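Local coordinates for protein phenol hydroxylase component phN (Pseudomonas stutzeri, PDB 3U52) that probably hydroxylates phenol at a carboxylate-bridged di-iron centre, as the large subunit of the oxygenase component of a multicomponent phenol hydroxylase, at residues 242-247 and 256-261; 266-271 and 437-442; 370-375 and 413-418. All coordinates share one frame; numbering follows the deposited sequence.

Contact 1 of 3, residues 242-247 and 256-261; sequences EVIKFI and PIVQRW
Val258 sets its two methyls against two isoleucines of the facing helix, Ile244 and Ile247, and these two touches carry the contact. The closer is methyl to methyl, Val258 CG2 to Ile247 CG2 at 3.6 Å. The other branch, Val258 CG1, meets Ile244 CG2 at 4.1 Å, with the two side chains crossing at about a right angle. With chi1 at 170°, CG1 of the valine lies anti to its backbone N and CG2 beside that N, which turns the fork so that CG1 faces Ile244 and CG2 faces Ile247. Ile244 and Ile247 are three residues apart, on one side of their helix, and a short branched valine fits between them without pushing the backbones apart: the nearest CA atoms, Ile244 and Val258, are 8.1 Å from each other. No polar atom crosses this interface, as suits three buried aliphatic residues. Ile244 is nearly eclipsed about its first torsion, so the exact placing of its branches deserves caution.

One layer out, Ile257 CG2 lies 3.6 Å above the plane of the Trp261 ring, toward its rim, making an aliphatic and aromatic patch within the second helix. Behind the contact is helix 187-216, where Phe196 packs on Ile244 and Phe188 on Ile247. The carbonyl of Ile247 accepts a hydrogen bond from Asn254 ND2, tying the end of one helix to the start of the next. Ile247 also comes within about 4 Å of a bound xenon atom, and its neighbour Phe188 lines a xenon pocket with Trp47, Trp50 and Leu191.

Helices 220-250 and 254-283, joined by a short turn, run here in opposing senses: this is an alpha-helical hairpin, closed near its turn by aliphatic packing, within the helical hydroxylase fold.

Contact 2 of 3, residues 266-271 and 437-442; sequences FWRGFR and CDIFKH
Ile439 is the residue through which segment 437-442 reaches helix 254-283, its CD1 resting between Trp267 and Arg268. The helical turn leading to it begins at Cys437, whose carbonyl O accepts the N of Lys441. Next comes Asp438, partly exposed, which turns its carboxylate to other partners: OD1 forms a rather long salt bridge with Lys441 NZ at 3.5 Å, while OD2 is held by Lys319 and Tyr320.

Ile439 follows, buried and pointing at the facing helix. Its CG1 stands beside the backbone N (chi1 -69°) and the chain then runs on extended, so that the CG1-CD1 arm carries the terminal methyl across to the other helix. The CD1 at its end comes to the edge of the indole, near the ring plane, 4.0 Å from Trp267 CD1. The same methyl is 3.9 Å from Arg268 CG, whose side chain passes at about a right angle. Only the aliphatic part of that arginine is used here; bends at chi2 and chi3 carry its guanidinium on to a salt bridge with Asp181, so the buried charge is met. On the indole's benzo side, Trp267 CZ2 lies 3.6 Å above the centre of the Arg271 guanidinium.

Phe440 belongs to another face of the short helix, with Phe431, Tyr429 and Tyr447 around it. Lys441 stays near the surface, where its amine can answer Asp438, and His442 makes backbone hydrogen bonds to a neighbouring subunit.

The side chain of Trp267 is about 5 Å from the zinc ion bound by Cys399, Cys402, Cys432 and Cys436. The arrangement is thus the docking of a helix from the YHS region, next to a four-cysteine zinc site, on a long helix of the hydroxylase.

Contact 3 of 3, residues 370-375 and 413-418; sequences DKYYRP and APTMLS
Pro414 lies over one face of the Tyr372 ring in a CH-pi contact, its CB 4.2 Å from the ring centroid and 20° off the normal. It sits toward the rim rather than over the middle, so its CG also touches the phenol end, 3.7 Å from Tyr372 OH. Beneath the opposite face Lys371 CG is centred 4.0 Å from the plane, and the ring is sandwiched between two aliphatic groups. With chi1 -58° the Tyr372 ring leaves beside the backbone N, toward the turn. Proline suits the receiving side: at the second position of the type I turn Ala413-Met416 its fixed phi costs nothing, and its rigid, puckered ring presents CB to the aromatic face. An alanine in place of Tyr372 is likely to strip Pro414 of its aromatic partner, leaving a gap between helix and turn.

The polar link runs through water. One molecule, 2.9 Å from Tyr373 OH, donates to Pro414 O at 2.9 Å, while the same hydroxyl bonds His330. Behind it, Tyr372 CB covers the centre of the Tyr373 ring, which stacks on His333.

Charges pair beside the contact: Arg374 NE donates to Asp370 OD1 at 2.7 Å, in the guanidinium plane but from above the carboxylate plane, and its NH2 bridges Asp359 on helix 355-364.

The contact joins helix 369-385, at a wider pi-type turn, to the corner before strand 417-424; beyond it Met416 and Ser418 make backbone hydrogen bonds to Glu410 of strand 409-410 and to Phe408 just before it, and a neighbouring subunit packs on Pro375 and Leu417.

How the contacts relate
Helix 254-283 serves both contact 1 and contact 2, whose centres are about 17 Å apart; they meet where Arg260 CD lies 3.9 Å from His442 NE2. Contact 3 is nested in the long chain excursion that contact 2 closes: their centres are about 23 Å apart and their nearest atoms about 5 Å. Contacts 1 and 3 do not touch, with nearest atoms about 19 Å apart. Contact 1 relates to the di-iron site through helix 220-250, which also carries the iron ligands Glu233 and His236. Contact 2 borders the zinc site through Trp267; contact 3 is tied to it more indirectly, Ser418 OG hydrogen-bonding the carbonyl of the ligand Cys432.

Contact 1 of 3, residues 242-247 and 256-261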
# COMPACT_ATOMS: atom_id res chain seq x y z
N GLU A 242 -27.89 13.96 -12.53
CA GLU A 242 -28.79 14.81 -11.73
C GLU A 242 -28.92 16.22 -12.29
O GLU A 242 -30.04 16.74 -12.42
CB GLU A 242 -28.39 14.86 -10.23
CG GLU A 242 -29.38 15.72 -9.34
CD GLU A 242 -30.91 15.32 -9.43
OE1 GLU A 242 -31.25 14.19 -9.87
OE2 GLU A 242 -31.80 16.13 -9.00
N VAL A 243 -27.77 16.82 -12.60
CA VAL A 243 -27.67 18.17 -13.17
C VAL A 243 -28.59 18.34 -14.39
O VAL A 243 -29.42 19.25 -14.38
CB VAL A 243 -26.16 18.62 -13.48
CG1 VAL A 243 -26.07 19.85 -14.41
CG2 VAL A 243 -25.40 18.95 -12.15
N ILE A 244 -28.47 17.51 -15.45
CA ILE A 244 -29.31 17.79 -16.65
C ILE A 244 -30.77 17.56 -16.38
O ILE A 244 -31.57 18.33 -16.86
CB ILE A 244 -29.01 17.03 -17.99
CG1 ILE A 244 -28.26 15.78 -17.72
CG2 ILE A 244 -28.45 18.02 -19.15
CD1 ILE A 244 -29.11 14.59 -17.58
N LYS A 245 -31.11 16.49 -15.65
CA LYS A 245 -32.51 16.20 -15.31
C LYS A 245 -33.11 17.30 -14.46
O LYS A 245 -34.17 17.81 -14.81
CB LYS A 245 -32.68 14.84 -14.66
CG LYS A 245 -32.16 13.72 -15.60
CD LYS A 245 -32.62 12.32 -15.20
CE LYS A 245 -32.60 11.39 -16.43
NZ LYS A 245 -33.20 10.00 -16.11
N PHE A 246 -32.38 17.73 -13.43
CA PHE A 246 -32.84 18.81 -12.56
C PHE A 246 -33.18 20.08 -13.35
O PHE A 246 -34.26 20.63 -13.22
CB PHE A 246 -31.79 19.17 -11.51
CG PHE A 246 -32.25 20.25 -10.59
CD1 PHE A 246 -33.23 20.01 -9.65
CD2 PHE A 246 -31.73 21.53 -10.71
CE1 PHE A 246 -33.68 21.05 -8.81
CE2 PHE A 246 -32.16 22.55 -9.86
CZ PHE A 246 -33.14 22.30 -8.92
N ILE A 247 -32.24 20.50 -14.18
CA ILE A 247 -32.35 21.74 -14.99
C ILE A 247 -33.47 21.66 -16.03
O ILE A 247 -34.25 22.63 -16.18
CB ILE A 247 -31.02 22.08 -15.66
CG1 ILE A 247 -29.98 22.43 -14.60
CG2 ILE A 247 -31.15 23.26 -16.60
CD1 ILE A 247 -28.58 22.76 -15.21
N PRO A 256 -34.53 24.86 -24.49
CA PRO A 256 -33.70 25.26 -25.63
C PRO A 256 -32.30 25.79 -25.25
O PRO A 256 -31.36 25.65 -26.03
CB PRO A 256 -34.52 26.37 -26.30
CG PRO A 256 -35.39 26.88 -25.18
CD PRO A 256 -35.76 25.68 -24.39
N ILE A 257 -32.16 26.39 -24.06
CA ILE A 257 -30.84 26.86 -23.61
C ILE A 257 -29.90 25.65 -23.41
O ILE A 257 -28.75 25.68 -23.84
CB ILE A 257 -30.95 27.65 -22.27
CG1 ILE A 257 -31.91 28.86 -22.44
CG2 ILE A 257 -29.52 28.05 -21.80
CD1 ILE A 257 -32.24 29.58 -21.11
N VAL A 258 -30.42 24.62 -22.74
CA VAL A 258 -29.67 23.40 -22.48
C VAL A 258 -29.35 22.72 -23.79
O VAL A 258 -28.28 22.18 -23.95
CB VAL A 258 -30.44 22.39 -21.55
CG1 VAL A 258 -29.74 21.06 -21.51
CG2 VAL A 258 -30.53 22.94 -20.12
N GLN A 259 -30.28 22.76 -24.74
CA GLN A 259 -30.01 22.14 -26.06
C GLN A 259 -28.79 22.77 -26.74
O GLN A 259 -27.91 22.07 -27.31
CB GLN A 259 -31.24 22.23 -27.01
CG GLN A 259 -30.92 21.51 -28.35
CD GLN A 259 -30.85 20.01 -28.15
OE1 GLN A 259 -29.80 19.36 -28.35
NE2 GLN A 259 -31.95 19.44 -27.77
N ARG A 260 -28.74 24.09 -26.73
CA ARG A 260 -27.60 24.80 -27.30
C ARG A 260 -26.29 24.45 -26.58
O ARG A 260 -25.25 24.33 -27.23
CB ARG A 260 -27.79 26.32 -27.24
CG ARG A 260 -28.75 26.88 -28.31
CD ARG A 260 -28.95 28.41 -28.09
NE ARG A 260 -30.39 28.69 -28.15
CZ ARG A 260 -31.10 29.35 -27.25
NH1 ARG A 260 -30.54 29.91 -26.18
NH2 ARG A 260 -32.40 29.47 -27.45
N TRP A 261 -26.32 24.37 -25.25
CA TRP A 261 -25.11 23.96 -24.50
C TRP A 261 -24.69 22.54 -24.82
O TRP A 261 -23.52 22.26 -24.88
CB TRP A 261 -25.25 24.08 -22.97
CG TRP A 261 -25.38 25.50 -22.51
CD1 TRP A 261 -24.92 26.62 -23.14
CD2 TRP A 261 -25.97 25.94 -21.29
NE1 TRP A 261 -25.22 27.74 -22.40
CE2 TRP A 261 -25.86 27.35 -21.25
CE3 TRP A 261 -26.58 25.27 -20.22
CZ2 TRP A 261 -26.32 28.13 -20.16
CZ3 TRP A 261 -27.06 26.04 -19.14
CH2 TRP A 261 -26.93 27.45 -19.14

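Contact 2 of 3, residues 266-271 and 437-442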
# COMPACT_ATOMS: atom_id res chain seq x y z
N PHE A 266 -20.84 19.16 -26.62
CA PHE A 266 -20.58 17.96 -27.42
C PHE A 266 -19.44 18.24 -28.37
O PHE A 266 -18.48 17.44 -28.45
CB PHE A 266 -21.78 17.47 -28.27
CG PHE A 266 -21.40 16.38 -29.23
CD1 PHE A 266 -21.28 16.65 -30.60
CD2 PHE A 266 -21.08 15.10 -28.73
CE1 PHE A 266 -20.86 15.66 -31.48
CE2 PHE A 266 -20.69 14.07 -29.64
CZ PHE A 266 -20.55 14.38 -31.00
N TRP A 267 -19.55 19.35 -29.11
CA TRP A 267 -18.63 19.59 -30.21
C TRP A 267 -17.22 19.99 -29.70
O TRP A 267 -16.22 19.45 -30.14
CB TRP A 267 -19.19 20.56 -31.26
CG TRP A 267 -18.24 20.60 -32.43
CD1 TRP A 267 -17.29 21.55 -32.69
CD2 TRP A 267 -18.14 19.64 -33.50
NE1 TRP A 267 -16.61 21.22 -33.83
CE2 TRP A 267 -17.10 20.05 -34.33
CE3 TRP A 267 -18.83 18.46 -33.80
CZ2 TRP A 267 -16.72 19.32 -35.50
CZ3 TRP A 267 -18.46 17.74 -34.95
CH2 TRP A 267 -17.42 18.17 -35.78
N ARG A 268 -17.16 20.87 -28.70
CA ARG A 268 -15.89 21.15 -28.02
C ARG A 268 -15.23 19.91 -27.36
O ARG A 268 -14.01 19.74 -27.41
CB ARG A 268 -16.06 22.29 -26.98
CG ARG A 268 -16.25 23.68 -27.65
CD ARG A 268 -15.48 24.81 -26.85
NE ARG A 268 -14.04 24.65 -27.00
CZ ARG A 268 -13.15 25.62 -26.82
NH1 ARG A 268 -13.55 26.82 -26.46
NH2 ARG A 268 -11.85 25.38 -26.97
N GLY A 269 -16.05 19.06 -26.73
CA GLY A 269 -15.57 17.85 -26.10
C GLY A 269 -15.05 16.89 -27.16
O GLY A 269 -13.99 16.28 -26.99
N PHE A 270 -15.76 16.78 -28.28
CA PHE A 270 -15.28 15.93 -29.39
C PHE A 270 -13.87 16.40 -29.92
O PHE A 270 -12.96 15.58 -30.17
CB PHE A 270 -16.34 15.94 -30.53
CG PHE A 270 -15.86 15.33 -31.81
CD1 PHE A 270 -15.39 14.03 -31.83
CD2 PHE A 270 -15.90 16.05 -32.99
CE1 PHE A 270 -14.96 13.45 -33.06
CE2 PHE A 270 -15.48 15.49 -34.19
CZ PHE A 270 -15.01 14.19 -34.22
N ARG A 271 -13.69 17.71 -30.09
CA ARG A 271 -12.41 18.25 -30.56
C ARG A 271 -11.34 18.01 -29.50
O ARG A 271 -10.21 17.63 -29.83
CB ARG A 271 -12.54 19.74 -30.96
CG ARG A 271 -13.29 19.86 -32.32
CD ARG A 271 -12.42 19.21 -33.41
NE ARG A 271 -12.82 19.63 -34.77
CZ ARG A 271 -13.08 18.81 -35.78
NH1 ARG A 271 -13.04 17.48 -35.63
NH2 ARG A 271 -13.40 19.31 -36.94
N CYS A 437 -17.66 26.74 -36.36
CA CYS A 437 -18.28 27.93 -36.94
C CYS A 437 -19.56 28.31 -36.21
O CYS A 437 -19.74 29.48 -35.86
CB CYS A 437 -18.50 27.73 -38.47
SG CYS A 437 -18.97 29.32 -39.27
N ASP A 438 -20.47 27.36 -35.94
CA ASP A 438 -21.73 27.66 -35.28
C ASP A 438 -21.57 28.14 -33.85
O ASP A 438 -22.35 28.96 -33.37
CB ASP A 438 -22.65 26.45 -35.27
CG ASP A 438 -23.29 26.20 -36.62
OD1 ASP A 438 -23.02 26.98 -37.59
OD2 ASP A 438 -24.03 25.19 -36.70
N ILE A 439 -20.59 27.60 -33.14
CA ILE A 439 -20.29 28.04 -31.79
C ILE A 439 -19.83 29.53 -31.86
O ILE A 439 -20.27 30.39 -31.07
CB ILE A 439 -19.15 27.15 -31.16
CG1 ILE A 439 -19.65 25.74 -30.89
CG2 ILE A 439 -18.58 27.80 -29.87
CD1 ILE A 439 -18.59 24.74 -30.60
N PHE A 440 -18.95 29.84 -32.80
CA PHE A 440 -18.41 31.23 -32.88
C PHE A 440 -19.55 32.20 -33.18
O PHE A 440 -19.63 33.30 -32.61
CB PHE A 440 -17.35 31.32 -33.96
CG PHE A 440 -16.82 32.71 -34.18
CD1 PHE A 440 -15.68 33.11 -33.52
CD2 PHE A 440 -17.48 33.62 -35.01
CE1 PHE A 440 -15.16 34.40 -33.70
CE2 PHE A 440 -16.98 34.92 -35.20
CZ PHE A 440 -15.82 35.31 -34.52
N LYS A 441 -20.44 31.81 -34.08
CA LYS A 441 -21.52 32.70 -34.53
C LYS A 441 -22.49 33.04 -33.42
O LYS A 441 -23.04 34.14 -33.41
CB LYS A 441 -22.27 32.12 -35.73
CG LYS A 441 -21.39 32.09 -36.98
CD LYS A 441 -22.11 31.69 -38.25
CE LYS A 441 -23.00 30.50 -38.03
NZ LYS A 441 -23.40 29.97 -39.39
N HIS A 442 -22.71 32.11 -32.49
CA HIS A 442 -23.56 32.38 -31.34
C HIS A 442 -22.93 33.30 -30.26
O HIS A 442 -23.66 34.02 -29.58
CB HIS A 442 -24.13 31.07 -30.74
CG HIS A 442 -25.26 31.30 -29.77
ND1 HIS A 442 -25.11 31.15 -28.41
CD2 HIS A 442 -26.54 31.69 -29.97
CE1 HIS A 442 -26.25 31.44 -27.81
NE2 HIS A 442 -27.13 31.77 -28.73

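Contact 3 of 3, residues 370-375 and 413-418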
# COMPACT_ATOMS: atom_id res chain seq x y z
N ASP A 370 -5.54 1.89 -45.44
CA ASP A 370 -4.71 1.55 -46.60
C ASP A 370 -4.84 2.55 -47.71
O ASP A 370 -3.86 2.84 -48.40
CB ASP A 370 -5.00 0.13 -47.09
CG ASP A 370 -4.48 -0.93 -46.13
OD1 ASP A 370 -3.64 -0.61 -45.26
OD2 ASP A 370 -4.89 -2.10 -46.24
N LYS A 371 -6.04 3.10 -47.86
CA LYS A 371 -6.30 4.09 -48.91
C LYS A 371 -5.62 5.44 -48.64
O LYS A 371 -4.96 6.02 -49.52
CB LYS A 371 -7.80 4.32 -49.06
CG LYS A 371 -8.17 5.08 -50.34
CD LYS A 371 -9.66 4.96 -50.66
CE LYS A 371 -10.16 3.48 -50.67
NZ LYS A 371 -11.62 3.35 -51.04
N TYR A 372 -5.80 5.96 -47.42
CA TYR A 372 -5.41 7.35 -47.12
C TYR A 372 -4.19 7.47 -46.25
O TYR A 372 -3.51 8.48 -46.34
CB TYR A 372 -6.56 8.15 -46.47
CG TYR A 372 -7.81 8.21 -47.29
CD1 TYR A 372 -8.96 7.50 -46.91
CD2 TYR A 372 -7.85 8.94 -48.45
CE1 TYR A 372 -10.13 7.56 -47.67
CE2 TYR A 372 -9.00 9.00 -49.24
CZ TYR A 372 -10.13 8.30 -48.85
OH TYR A 372 -11.25 8.40 -49.66
N TYR A 373 -3.91 6.49 -45.39
CA TYR A 373 -2.88 6.70 -44.37
C TYR A 373 -1.59 5.90 -44.50
O TYR A 373 -0.50 6.45 -44.35
CB TYR A 373 -3.50 6.72 -42.93
CG TYR A 373 -4.65 7.72 -42.87
CD1 TYR A 373 -5.97 7.30 -42.74
CD2 TYR A 373 -4.41 9.10 -42.98
CE1 TYR A 373 -7.03 8.22 -42.75
CE2 TYR A 373 -5.46 10.02 -42.97
CZ TYR A 373 -6.76 9.58 -42.85
OH TYR A 373 -7.75 10.55 -42.86
N ARG A 374 -1.70 4.61 -44.81
CA ARG A 374 -0.54 3.75 -45.06
C ARG A 374 0.48 4.39 -46.05
O ARG A 374 1.66 4.40 -45.76
CB ARG A 374 -0.99 2.35 -45.51
CG ARG A 374 0.15 1.31 -45.68
CD ARG A 374 -0.44 -0.03 -46.09
NE ARG A 374 -0.96 -0.78 -44.96
CZ ARG A 374 -0.19 -1.49 -44.13
NH1 ARG A 374 1.12 -1.51 -44.30
NH2 ARG A 374 -0.73 -2.18 -43.11
N PRO A 375 0.02 4.95 -47.19
CA PRO A 375 0.96 5.57 -48.13
C PRO A 375 1.76 6.75 -47.53
O PRO A 375 2.88 6.98 -47.92
CB PRO A 375 0.09 6.08 -49.27
CG PRO A 375 -1.31 5.62 -48.99
CD PRO A 375 -1.38 4.95 -47.69
N ALA A 413 -15.73 13.95 -48.29
CA ALA A 413 -14.51 14.06 -49.09
C ALA A 413 -13.25 14.16 -48.22
O ALA A 413 -12.77 15.27 -47.97
CB ALA A 413 -14.61 15.29 -49.98
N PRO A 414 -12.68 13.01 -47.82
CA PRO A 414 -11.63 12.84 -46.79
C PRO A 414 -10.27 13.46 -47.14
O PRO A 414 -9.37 13.49 -46.31
CB PRO A 414 -11.48 11.30 -46.68
CG PRO A 414 -12.73 10.76 -47.24
CD PRO A 414 -13.09 11.71 -48.37
N THR A 415 -10.14 13.95 -48.36
CA THR A 415 -8.94 14.54 -48.88
C THR A 415 -9.09 16.09 -48.95
O THR A 415 -8.15 16.82 -49.31
CB THR A 415 -8.77 13.89 -50.28
OG1 THR A 415 -7.66 12.98 -50.27
CG2 THR A 415 -8.67 14.83 -51.32
N MET A 416 -10.31 16.58 -48.68
CA MET A 416 -10.60 18.02 -48.73
C MET A 416 -10.74 18.58 -47.31
O MET A 416 -11.57 18.12 -46.55
CB MET A 416 -11.89 18.22 -49.55
CG MET A 416 -12.51 19.62 -49.55
SD MET A 416 -14.06 19.82 -50.53
CE MET A 416 -14.20 21.63 -50.53
N LEU A 417 -9.96 19.60 -46.94
CA LEU A 417 -10.11 20.22 -45.60
C LEU A 417 -11.50 20.82 -45.39
O LEU A 417 -12.07 21.42 -46.31
CB LEU A 417 -8.98 21.26 -45.38
CG LEU A 417 -7.63 20.91 -44.76
CD1 LEU A 417 -7.30 19.43 -44.39
CD2 LEU A 417 -6.40 21.71 -45.25
N SER A 418 -12.07 20.62 -44.19
CA SER A 418 -13.43 21.16 -43.88
C SER A 418 -13.32 22.59 -43.34
O SER A 418 -14.10 23.00 -42.49
CB SER A 418 -14.19 20.30 -42.88
OG SER A 418 -13.42 20.12 -41.70
O HOH W 1 -7.35 13.08 -44.24